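Local coordinates for long form salivary protein D7L (PDB 6MT7) that binds and sequesters cysteinyl leukotrienes and a thromboxane A2 analogue, countering the host response to the blood-feeding sand fly, at residues N172-F177 with C203-T208. Residues are numbered along the deposited sequence; the frame is centred on the assembly and turned at random.
Sequences NEPIHF and CKVADT
N172 lies against helix 203-216, over C203, V205 and A206. The contact joins a loop to a helix in the D7 protein, a mainly helical, disulfide-braced member of the odorant-binding PBP/GOBP family. It is plain packing, away from the ligand pocket. The loop runs between helices 159-164 and 187-196.

No hydrogen bond links the two segments. The carboxamide of N172 sits beside the backbone of C203, with N172 ND2 3.6 Å from C203 N. N172 OD1 faces the other way along the helix and meets A206 CB at 3.5 Å. The first torsion, chi1 -81°, sets CG opposite the carbonyl carbon of N172. This turn brings the amide to C203 and A206. The backbone oxygen N172 O points to V205. N172 O lies 3.2 Å from V205 CG1, and V205 CG2 also borders it.

P174 follows with an apolar contact. Its ring and the V205 side chain cross at about a right angle. The ring also touches V194 of helix 187-196, so it packs against two helices. H176 ND1 donates to P174 O at 3.2 Å, from above the carbonyl plane.

The helical side of the contact has further ties to the fold. C203 forms a disulfide with C156, and D207 accepts hydrogen bonds from the backbone N of Q157 and H158. On the V205 side, CG1 stands anti to the backbone N (chi1 178°), and this methyl, V205 CG1, meets P174 CD at 3.8 Å.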
# COMPACT_ATOMS: atom_id res chain seq x y z
N ASN A 172 -1.67 11.15 -9.62
CA ASN A 172 -1.13 12.32 -8.93
C ASN A 172 -2.16 12.91 -7.97
O ASN A 172 -2.28 14.13 -7.83
CB ASN A 172 -0.62 13.37 -9.92
CG ASN A 172 0.77 13.04 -10.43
OD1 ASN A 172 1.70 12.87 -9.65
ND2 ASN A 172 0.91 12.94 -11.74
N GLU A 173 -2.93 12.05 -7.33
CA GLU A 173 -3.79 12.49 -6.25
C GLU A 173 -3.20 12.06 -4.91
O GLU A 173 -2.71 10.93 -4.80
CB GLU A 173 -5.20 11.89 -6.39
CG GLU A 173 -6.18 12.37 -5.33
CD GLU A 173 -7.55 11.73 -5.46
OE1 GLU A 173 -7.85 11.20 -6.56
OE2 GLU A 173 -8.32 11.77 -4.48
N PRO A 174 -3.19 12.92 -3.89
CA PRO A 174 -2.58 12.54 -2.62
C PRO A 174 -3.23 11.30 -2.04
O PRO A 174 -4.43 11.06 -2.20
CB PRO A 174 -2.82 13.76 -1.71
CG PRO A 174 -3.00 14.90 -2.66
CD PRO A 174 -3.66 14.32 -3.88
N ILE A 175 -2.42 10.49 -1.36
CA ILE A 175 -2.93 9.33 -0.65
C ILE A 175 -3.25 9.78 0.77
O ILE A 175 -2.35 10.00 1.59
CB ILE A 175 -1.94 8.16 -0.71
CG1 ILE A 175 -1.84 7.70 -2.18
CG2 ILE A 175 -2.39 7.04 0.21
CD1 ILE A 175 -0.81 6.61 -2.44
N HIS A 176 -4.54 9.96 1.06
CA HIS A 176 -4.97 10.71 2.24
C HIS A 176 -4.64 9.98 3.54
O HIS A 176 -4.42 10.63 4.57
CB HIS A 176 -6.47 10.97 2.20
CG HIS A 176 -6.88 12.07 1.26
ND1 HIS A 176 -6.60 12.04 -0.09
CD2 HIS A 176 -7.56 13.22 1.48
CE1 HIS A 176 -7.08 13.14 -0.66
NE2 HIS A 176 -7.67 13.87 0.27
N PHE A 177 -4.62 8.65 3.53
CA PHE A 177 -4.48 7.88 4.76
C PHE A 177 -3.04 7.56 5.12
O PHE A 177 -2.81 6.86 6.12
CB PHE A 177 -5.28 6.57 4.66
CG PHE A 177 -4.81 5.66 3.57
CD1 PHE A 177 -3.72 4.83 3.75
CD2 PHE A 177 -5.47 5.62 2.35
CE1 PHE A 177 -3.28 3.99 2.74
CE2 PHE A 177 -5.04 4.78 1.35
CZ PHE A 177 -3.95 3.97 1.54
N CYS A 203 1.87 16.38 -12.16
CA CYS A 203 2.96 16.06 -11.25
C CYS A 203 3.30 17.21 -10.30
O CYS A 203 4.12 17.02 -9.39
CB CYS A 203 4.19 15.61 -12.03
SG CYS A 203 4.86 16.81 -13.22
N LYS A 204 2.71 18.39 -10.48
CA LYS A 204 2.93 19.44 -9.49
C LYS A 204 2.30 19.08 -8.15
O LYS A 204 2.78 19.55 -7.10
CB LYS A 204 2.37 20.78 -9.99
CG LYS A 204 2.99 21.24 -11.29
CD LYS A 204 4.48 21.48 -11.14
CE LYS A 204 5.04 22.17 -12.38
NZ LYS A 204 6.49 21.89 -12.55
N VAL A 205 1.24 18.27 -8.15
CA VAL A 205 0.75 17.69 -6.90
C VAL A 205 1.84 16.86 -6.25
O VAL A 205 2.10 16.96 -5.04
CB VAL A 205 -0.51 16.84 -7.14
CG1 VAL A 205 -0.98 16.22 -5.83
CG2 VAL A 205 -1.62 17.68 -7.74
N ALA A 206 2.51 16.02 -7.05
CA ALA A 206 3.60 15.20 -6.53
C ALA A 206 4.70 16.06 -5.93
O ALA A 206 5.18 15.80 -4.82
CB ALA A 206 4.15 14.32 -7.65
N ASP A 207 5.13 17.10 -6.66
CA ASP A 207 6.21 17.94 -6.17
C ASP A 207 5.80 18.69 -4.91
O ASP A 207 6.61 18.85 -3.98
CB ASP A 207 6.64 18.93 -7.25
CG ASP A 207 7.60 18.31 -8.24
OD1 ASP A 207 7.60 17.07 -8.39
OD2 ASP A 207 8.36 19.07 -8.88
N THR A 208 4.56 19.17 -4.86
CA THR A 208 4.11 19.91 -3.68
C THR A 208 4.07 19.00 -2.45
O THR A 208 4.52 19.40 -1.37
CB THR A 208 2.75 20.55 -3.94
OG1 THR A 208 2.83 21.34 -5.13
CG2 THR A 208 2.35 21.46 -2.78